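Long-range contacts in putative transcriptional regulator (Clostridium difficile, PDB 3QI7), which is of unknown function but has a periplasmic-binding-protein-like fold and may be a lipoprotein that binds a small ligand such as a sugar: residues V15-Q20 with Q57-V62; M304-F309 with Q362-S367. All coordinates share one frame; numbering follows the deposited sequence. Where two conformers were deposited one is given.

Contact 1: residues V15-Q20 with Q57-V62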
ATOM      1  N   VAL A  15      16.582   9.534  10.830  1.00 28.66           N
ATOM      2  CA  VAL A  15      15.188   9.464  10.420  1.00 29.21           C
ATOM      3  C   VAL A  15      14.552   8.319  11.201  1.00 27.10           C
ATOM      4  O   VAL A  15      14.878   7.155  10.989  1.00 26.36           O
ATOM      5  CB  VAL A  15      15.051   9.224   8.907  1.00 28.79           C
ATOM      6  CG1 VAL A  15      13.566   9.146   8.507  1.00 29.55           C
ATOM      7  CG2 VAL A  15      15.748  10.365   8.116  1.00 30.34           C
ATOM      8  N   ALA A  16      13.679   8.651  12.136  1.00 27.01           N
ATOM      9  CA  ALA A  16      13.018   7.622  12.925  1.00 28.35           C
ATOM     10  C   ALA A  16      11.828   7.106  12.127  1.00 27.25           C
ATOM     11  O   ALA A  16      11.100   7.907  11.554  1.00 25.86           O
ATOM     12  CB  ALA A  16      12.567   8.183  14.291  1.00 28.10           C
ATOM     13  N   VAL A  17      11.648   5.782  12.098  1.00 25.18           N
ATOM     14  CA  VAL A  17      10.577   5.152  11.367  1.00 25.64           C
ATOM     15  C   VAL A  17       9.833   4.189  12.285  1.00 27.35           C
ATOM     16  O   VAL A  17      10.406   3.215  12.774  1.00 26.16           O
ATOM     17  CB  VAL A  17      11.094   4.387  10.106  1.00 24.55           C
ATOM     18  CG1 VAL A  17       9.937   3.855   9.327  1.00 21.33           C
ATOM     19  CG2 VAL A  17      11.946   5.324   9.222  1.00 18.77           C
ATOM     20  N   VAL A  18       8.543   4.465  12.498  1.00 24.87           N
ATOM     21  CA  VAL A  18       7.708   3.687  13.398  1.00 23.04           C
ATOM     22  C   VAL A  18       6.846   2.705  12.610  1.00 23.33           C
ATOM     23  O   VAL A  18       6.092   3.102  11.696  1.00 20.96           O
ATOM     24  CB  VAL A  18       6.789   4.628  14.212  1.00 25.97           C
ATOM     25  CG1 VAL A  18       5.905   3.816  15.215  1.00 21.82           C
ATOM     26  CG2 VAL A  18       7.621   5.680  14.891  1.00 23.70           C
ATOM     27  N   THR A  19       6.963   1.422  12.936  1.00 22.94           N
ATOM     28  CA  THR A  19       6.123   0.410  12.335  1.00 23.34           C
ATOM     29  C   THR A  19       5.553  -0.509  13.410  1.00 25.16           C
ATOM     30  O   THR A  19       6.024  -0.509  14.545  1.00 22.29           O
ATOM     31  CB  THR A  19       6.898  -0.482  11.346  1.00 25.31           C
ATOM     32  OG1 THR A  19       7.688  -1.419  12.067  1.00 23.76           O
ATOM     33  CG2 THR A  19       7.819   0.347  10.420  1.00 26.52           C
ATOM     34  N   GLN A  20       4.559  -1.304  13.025  1.00 25.69           N
ATOM     35  CA  GLN A  20       4.156  -2.462  13.819  1.00 27.06           C
ATOM     36  C   GLN A  20       5.254  -3.544  13.772  1.00 28.76           C
ATOM     37  O   GLN A  20       6.162  -3.491  12.913  1.00 27.69           O
ATOM     38  CB  GLN A  20       2.801  -3.004  13.347  1.00 27.03           C
ATOM     39  CG  GLN A  20       1.615  -2.018  13.581  1.00 26.02           C
ATOM     40  CD  GLN A  20       0.273  -2.529  13.030  1.00 31.60           C
ATOM     41  OE1 GLN A  20      -0.493  -1.779  12.405  1.00 30.74           O
ATOM     42  NE2 GLN A  20      -0.006  -3.814  13.252  1.00 28.70           N
ATOM     43  N   GLN A  57      23.268   9.888   7.246  1.00 34.76           N
ATOM     44  CA  GLN A  57      21.914   9.646   7.714  1.00 36.14           C
ATOM     45  C   GLN A  57      21.768   8.175   8.083  1.00 32.76           C
ATOM     46  O   GLN A  57      22.299   7.301   7.391  1.00 32.79           O
ATOM     47  CB  GLN A  57      20.864  10.006   6.637  1.00 36.95           C
ATOM     48  CG  GLN A  57      21.403  10.643   5.348  1.00 47.06           C
ATOM     49  CD  GLN A  57      21.714   9.643   4.249  1.00 48.04           C
ATOM     50  OE1 GLN A  57      21.498   9.928   3.076  1.00 57.86           O
ATOM     51  NE2 GLN A  57      22.235   8.475   4.613  1.00 61.97           N
ATOM     52  N   THR A  58      21.050   7.914   9.167  1.00 33.45           N
ATOM     53  CA  THR A  58      20.698   6.541   9.568  1.00 33.83           C
ATOM     54  C   THR A  58      19.206   6.478   9.890  1.00 32.77           C
ATOM     55  O   THR A  58      18.564   7.487  10.179  1.00 32.98           O
ATOM     56  CB  THR A  58      21.495   6.023  10.842  1.00 36.65           C
ATOM     57  OG1 THR A  58      21.344   6.952  11.911  1.00 34.73           O
ATOM     58  CG2 THR A  58      22.991   5.780  10.566  1.00 34.39           C
ATOM     59  N   ILE A  59      18.669   5.279   9.849  1.00 32.48           N
ATOM     60  CA  ILE A  59      17.288   5.062  10.191  1.00 32.62           C
ATOM     61  C   ILE A  59      17.231   4.510  11.607  1.00 33.58           C
ATOM     62  O   ILE A  59      17.993   3.597  11.952  1.00 32.36           O
ATOM     63  CB  ILE A  59      16.626   4.086   9.201  1.00 32.74           C
ATOM     64  CG1 ILE A  59      16.363   4.822   7.875  1.00 36.09           C
ATOM     65  CG2 ILE A  59      15.323   3.544   9.779  1.00 28.46           C
ATOM     66  CD1 ILE A  59      16.125   3.906   6.684  1.00 40.44           C
ATOM     67  N   LYS A  60      16.374   5.102  12.435  1.00 28.80           N
ATOM     68  CA  LYS A  60      16.068   4.529  13.730  1.00 33.00           C
ATOM     69  C   LYS A  60      14.711   3.854  13.674  1.00 30.27           C
ATOM     70  O   LYS A  60      13.658   4.532  13.695  1.00 29.12           O
ATOM     71  CB  LYS A  60      16.065   5.605  14.832  1.00 30.22           C
ATOM     72  CG  LYS A  60      15.832   5.061  16.256  1.00 35.60           C
ATOM     73  CD  LYS A  60      16.160   6.130  17.299  1.00 46.12           C
ATOM     74  CE  LYS A  60      16.413   5.539  18.702  1.00 48.63           C
ATOM     75  NZ  LYS A  60      15.134   5.444  19.422  1.00 49.89           N
ATOM     76  N   HIS A  61      14.734   2.528  13.628  1.00 28.26           N
ATOM     77  CA  HIS A  61      13.503   1.758  13.570  1.00 29.13           C
ATOM     78  C   HIS A  61      12.850   1.581  14.952  1.00 29.35           C
ATOM     79  O   HIS A  61      13.363   0.880  15.821  1.00 30.76           O
ATOM     80  CB  HIS A  61      13.763   0.397  12.919  1.00 30.30           C
ATOM     81  CG  HIS A  61      12.519  -0.345  12.542  1.00 26.77           C
ATOM     82  ND1 HIS A  61      12.549  -1.608  11.991  1.00 24.61           N
ATOM     83  CD2 HIS A  61      11.211  -0.010  12.635  1.00 26.50           C
ATOM     84  CE1 HIS A  61      11.316  -2.014  11.749  1.00 28.72           C
ATOM     85  NE2 HIS A  61      10.483  -1.070  12.145  1.00 28.51           N
ATOM     86  N   VAL A  62      11.686   2.190  15.120  1.00 27.66           N
ATOM     87  CA  VAL A  62      10.924   2.132  16.361  1.00 27.85           C
ATOM     88  C   VAL A  62       9.762   1.160  16.182  1.00 28.13           C
ATOM     89  O   VAL A  62       8.962   1.303  15.233  1.00 27.92           O
ATOM     90  CB  VAL A  62      10.349   3.518  16.700  1.00 31.02           C
ATOM     91  CG1 VAL A  62       9.506   3.472  18.001  1.00 28.04           C
ATOM     92  CG2 VAL A  62      11.458   4.566  16.803  1.00 34.19           C
TER
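H61 reaches across to T19 with the shortest polar link of this strand pair: NE2 gives its hydrogen to OG1 at 2.8 Å, and the hydroxyl lies almost exactly in the imidazole plane, 4° out of it. The threonine stands roughly perpendicular to the histidine side chain, with CG2 of T19 3.5 Å from the same NE2. A chi1 of 77° tucks OG1 in over the main chain of T19, where it takes the histidine N-H and donates in turn to the carbonyl O of Q20, 2.7 Å away. The other ring nitrogen of H61, ND1, bonds to E33 of helix 26-42, and with both nitrogens engaged the rotation of the ring is fixed; the carboxylate would probably polarise the imidazole. Five backbone bonds join the strands themselves. They run from the V15 N to T58 O bond at one end to the T19 N to V62 O bond at the other, with V15 O, K60 O and V17 O accepting in between. The ladder is parallel, and helix 26-42 joins its strands, a beta-alpha-beta crossover of the kind from which periplasmic-binding-protein-like domains are built. Strand 57-63 pairs here with strand 13-19, whose other edge bonds to strand 88-94. Packing then divides between the two faces of the sheet. V15, V17, I59 and H61 share one, where CG2 of V17 meets CG2 of I59 at 3.9 Å under helices 26-42 and 306-324. On the reverse face, with A16 and K60, CG2 of V18 lies 3.9 Å from CB of V62.

Contact 2: residues M304-F309 with Q362-S367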
HETATM    1  N   MSE A 304       5.207  -2.507  -7.020  1.00 23.73           N
HETATM    2  CA  MSE A 304       5.476  -2.891  -5.628  0.70 25.90           C
HETATM    3  C   MSE A 304       4.232  -2.693  -4.765  1.00 24.11           C
HETATM    4  O   MSE A 304       3.357  -1.927  -5.136  1.00 24.47           O
HETATM    5  CB  MSE A 304       6.686  -2.119  -5.043  0.70 26.12           C
HETATM    6  CG  MSE A 304       6.711  -0.612  -5.221  0.70 28.82           C
HETATM    7 SE   MSE A 304       8.459   0.233  -4.810  0.52 24.70          SE
HETATM    8  CE  MSE A 304       8.844  -0.467  -3.048  0.70 24.33           C
ATOM      9  N   PRO A 305       4.159  -3.375  -3.612  1.00 19.52           N
ATOM     10  CA  PRO A 305       2.974  -3.170  -2.800  1.00 19.83           C
ATOM     11  C   PRO A 305       2.963  -1.798  -2.188  1.00 18.41           C
ATOM     12  O   PRO A 305       4.016  -1.252  -1.943  1.00 19.51           O
ATOM     13  CB  PRO A 305       3.099  -4.195  -1.688  1.00 21.36           C
ATOM     14  CG  PRO A 305       4.433  -4.950  -1.935  1.00 23.14           C
ATOM     15  CD  PRO A 305       5.181  -4.217  -2.950  1.00 22.47           C
HETATM   16  N   MSE A 306       1.792  -1.276  -1.925  1.00 19.17           N
HETATM   17  CA  MSE A 306       1.696   0.034  -1.275  1.00 20.78           C
HETATM   18  C   MSE A 306       2.297   0.000   0.179  1.00 22.41           C
HETATM   19  O   MSE A 306       2.878   0.998   0.661  1.00 19.53           O
HETATM   20  CB  MSE A 306       0.233   0.482  -1.248  1.00 23.95           C
HETATM   21  CG  MSE A 306      -0.284   1.038  -2.562  1.00 30.91           C
HETATM   22 SE   MSE A 306       0.706   2.705  -3.005  0.75 35.22          SE
HETATM   23  CE  MSE A 306       0.111   3.864  -1.701  1.00 35.89           C
ATOM     24  N   ASP A 307       2.162  -1.137   0.861  1.00 22.14           N
ATOM     25  CA  ASP A 307       2.754  -1.323   2.192  1.00 25.07           C
ATOM     26  C   ASP A 307       4.274  -1.161   2.200  1.00 23.34           C
ATOM     27  O   ASP A 307       4.859  -0.853   3.246  1.00 25.12           O
ATOM     28  CB  ASP A 307       2.426  -2.722   2.770  1.00 29.15           C
ATOM     29  CG  ASP A 307       0.991  -2.831   3.314  1.00 36.43           C
ATOM     30  OD1 ASP A 307       0.262  -1.827   3.290  1.00 35.90           O
ATOM     31  OD2 ASP A 307       0.604  -3.935   3.765  1.00 44.18           O
ATOM     32  N   ALA A 308       4.916  -1.405   1.064  1.00 17.89           N
ATOM     33  CA  ALA A 308       6.348  -1.134   0.895  1.00 18.92           C
ATOM     34  C   ALA A 308       6.657   0.248   0.303  1.00 19.95           C
ATOM     35  O   ALA A 308       7.567   0.946   0.750  1.00 20.97           O
ATOM     36  CB  ALA A 308       7.024  -2.252   0.054  1.00 19.13           C
ATOM     37  N   PHE A 309       5.880   0.657  -0.689  1.00 20.98           N
ATOM     38  CA  PHE A 309       6.102   1.945  -1.324  1.00 18.40           C
ATOM     39  C   PHE A 309       5.946   3.157  -0.407  1.00 19.41           C
ATOM     40  O   PHE A 309       6.817   4.028  -0.414  1.00 17.55           O
ATOM     41  CB  PHE A 309       5.220   2.092  -2.592  1.00 14.95           C
ATOM     42  CG  PHE A 309       5.402   3.392  -3.286  1.00 17.62           C
ATOM     43  CD1 PHE A 309       6.527   3.629  -4.058  1.00 15.26           C
ATOM     44  CD2 PHE A 309       4.470   4.431  -3.100  1.00 19.04           C
ATOM     45  CE1 PHE A 309       6.705   4.869  -4.708  1.00 18.59           C
ATOM     46  CE2 PHE A 309       4.624   5.658  -3.736  1.00 21.25           C
ATOM     47  CZ  PHE A 309       5.758   5.893  -4.518  1.00 16.65           C
ATOM     48  N   GLN A 362      -1.592  13.785   0.355  1.00 20.47           N
ATOM     49  CA  GLN A 362      -1.554  13.419  -1.054  1.00 19.27           C
ATOM     50  C   GLN A 362      -1.802  11.936  -1.163  1.00 20.40           C
ATOM     51  O   GLN A 362      -1.150  11.169  -0.461  1.00 21.47           O
ATOM     52  CB  GLN A 362      -0.187  13.759  -1.656  1.00 19.95           C
ATOM     53  CG  GLN A 362       0.064  15.298  -1.805  1.00 22.87           C
ATOM     54  CD  GLN A 362      -0.587  15.934  -3.017  1.00 27.94           C
ATOM     55  OE1 GLN A 362      -0.877  15.252  -4.005  1.00 23.80           O
ATOM     56  NE2 GLN A 362      -0.757  17.275  -2.984  1.00 19.02           N
ATOM     57  N   SER A 363      -2.798  11.535  -1.956  1.00 21.14           N
ATOM     58  CA  SER A 363      -3.049  10.119  -2.146  1.00 21.50           C
ATOM     59  C   SER A 363      -2.353   9.722  -3.420  1.00 21.85           C
ATOM     60  O   SER A 363      -2.146  10.566  -4.291  1.00 22.74           O
ATOM     61  CB  SER A 363      -4.534   9.789  -2.161  1.00 25.30           C
ATOM     62  OG  SER A 363      -5.173  10.361  -3.264  1.00 34.28           O
ATOM     63  N   VAL A 364      -2.004   8.446  -3.537  1.00 17.78           N
ATOM     64  CA  VAL A 364      -1.211   7.981  -4.670  1.00 21.36           C
ATOM     65  C   VAL A 364      -1.783   6.702  -5.249  1.00 22.67           C
ATOM     66  O   VAL A 364      -2.309   5.879  -4.513  1.00 23.54           O
ATOM     67  CB  VAL A 364       0.308   7.785  -4.275  1.00 25.10           C
ATOM     68  CG1 VAL A 364       0.465   6.965  -3.034  1.00 22.69           C
ATOM     69  CG2 VAL A 364       1.135   7.164  -5.406  1.00 20.73           C
ATOM     70  N   ILE A 365      -1.698   6.566  -6.568  1.00 21.31           N
ATOM     71  CA  ILE A 365      -1.987   5.322  -7.270  1.00 22.35           C
ATOM     72  C   ILE A 365      -0.755   5.087  -8.106  1.00 19.87           C
ATOM     73  O   ILE A 365      -0.308   6.002  -8.775  1.00 20.31           O
ATOM     74  CB  ILE A 365      -3.217   5.422  -8.249  1.00 22.87           C
ATOM     75  CG1 ILE A 365      -4.520   5.752  -7.494  1.00 28.20           C
ATOM     76  CG2 ILE A 365      -3.372   4.105  -9.084  1.00 23.15           C
ATOM     77  CD1 ILE A 365      -4.977   4.710  -6.492  1.00 31.49           C
ATOM     78  N   LEU A 366      -0.198   3.892  -8.064  1.00 16.83           N
ATOM     79  CA  LEU A 366       0.986   3.590  -8.898  1.00 18.88           C
ATOM     80  C   LEU A 366       0.567   3.174 -10.302  1.00 20.45           C
ATOM     81  O   LEU A 366      -0.559   2.731 -10.501  1.00 18.96           O
ATOM     82  CB  LEU A 366       1.806   2.456  -8.262  1.00 21.33           C
ATOM     83  CG  LEU A 366       2.352   2.822  -6.892  1.00 22.66           C
ATOM     84  CD1 LEU A 366       3.105   1.613  -6.280  1.00 21.01           C
ATOM     85  CD2 LEU A 366       3.269   4.050  -7.009  1.00 19.30           C
ATOM     86  N   SER A 367       1.482   3.315 -11.254  1.00 21.38           N
ATOM     87  CA  SER A 367       1.273   2.846 -12.608  1.00 21.40           C
ATOM     88  C   SER A 367       1.033   1.365 -12.620  1.00 21.21           C
ATOM     89  O   SER A 367       1.502   0.629 -11.769  1.00 21.40           O
ATOM     90  CB  SER A 367       2.450   3.156 -13.527  1.00 25.67           C
ATOM     91  OG  SER A 367       2.414   4.510 -13.919  1.00 30.56           O
TER
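L366 lays its CD2 methyl over the middle of the F309 ring, 3.9 Å from the centroid and 12° off the ring normal, a well-centred CH-pi contact. The ring owes its place to a chi1 of 180°, which sends CG of F309 anti to the backbone N and carries the phenyl out from the first turn of helix 306-324 toward the strand. V364, two residues before L366 and on the same side of strand 361-370, brings CG2 to 4.2 Å from CE2 of F309, so that two branched side chains meet one aromatic ring. The selenomethionine M306 approaches V364 differently. Its chain bends at chi2 and chi3, both near -65°, and turns the terminal methyl back to the strand; the two side chains run alongside one another with opposed directions, bringing CE to 3.4 Å from CG1 of V364, tight for two carbons. Its selenium is 4.2 Å from CD1 of L366. That same methyl, CD1, comes within 3.7 Å of the carbonyl O of M304, just ahead of the helix. P305 holds the N-cap position, and its carbonyl O accepts from both A308 N and F309 N as the helix starts. F345 of helix 334-345 meets the F309 ring as well, extending the apolar cluster, while strand 361-370 pairs in parallel with strand 134-137 in the main sheet. Helix start and strand are thus joined by apolar packing and a CH-pi contact, with no polar bond between them, and burial probably has a price: M304 O is buried against CD1 of L366 with no hydrogen-bonding partner in the model.

From the N terminus, strand 13-19 runs out into helix 26-42 and the chain returns as strand 57-63, where contact 1 closes a short loop by backbone pairing. Contact 2 opens much later, at the start of helix 306-324, and closes when the chain comes back through helix 334-345 and strand 349-353 to strand 361-370. The loops therefore follow in series, neither nesting nor crossing. Their centres are 20 Å apart and nothing touches directly, yet strands 13-19 and 361-370 belong to one mixed sheet. Helix 306-324 spans the gap: its beginning takes part in contact 2, and further along I315 and T319 pack against contact 1.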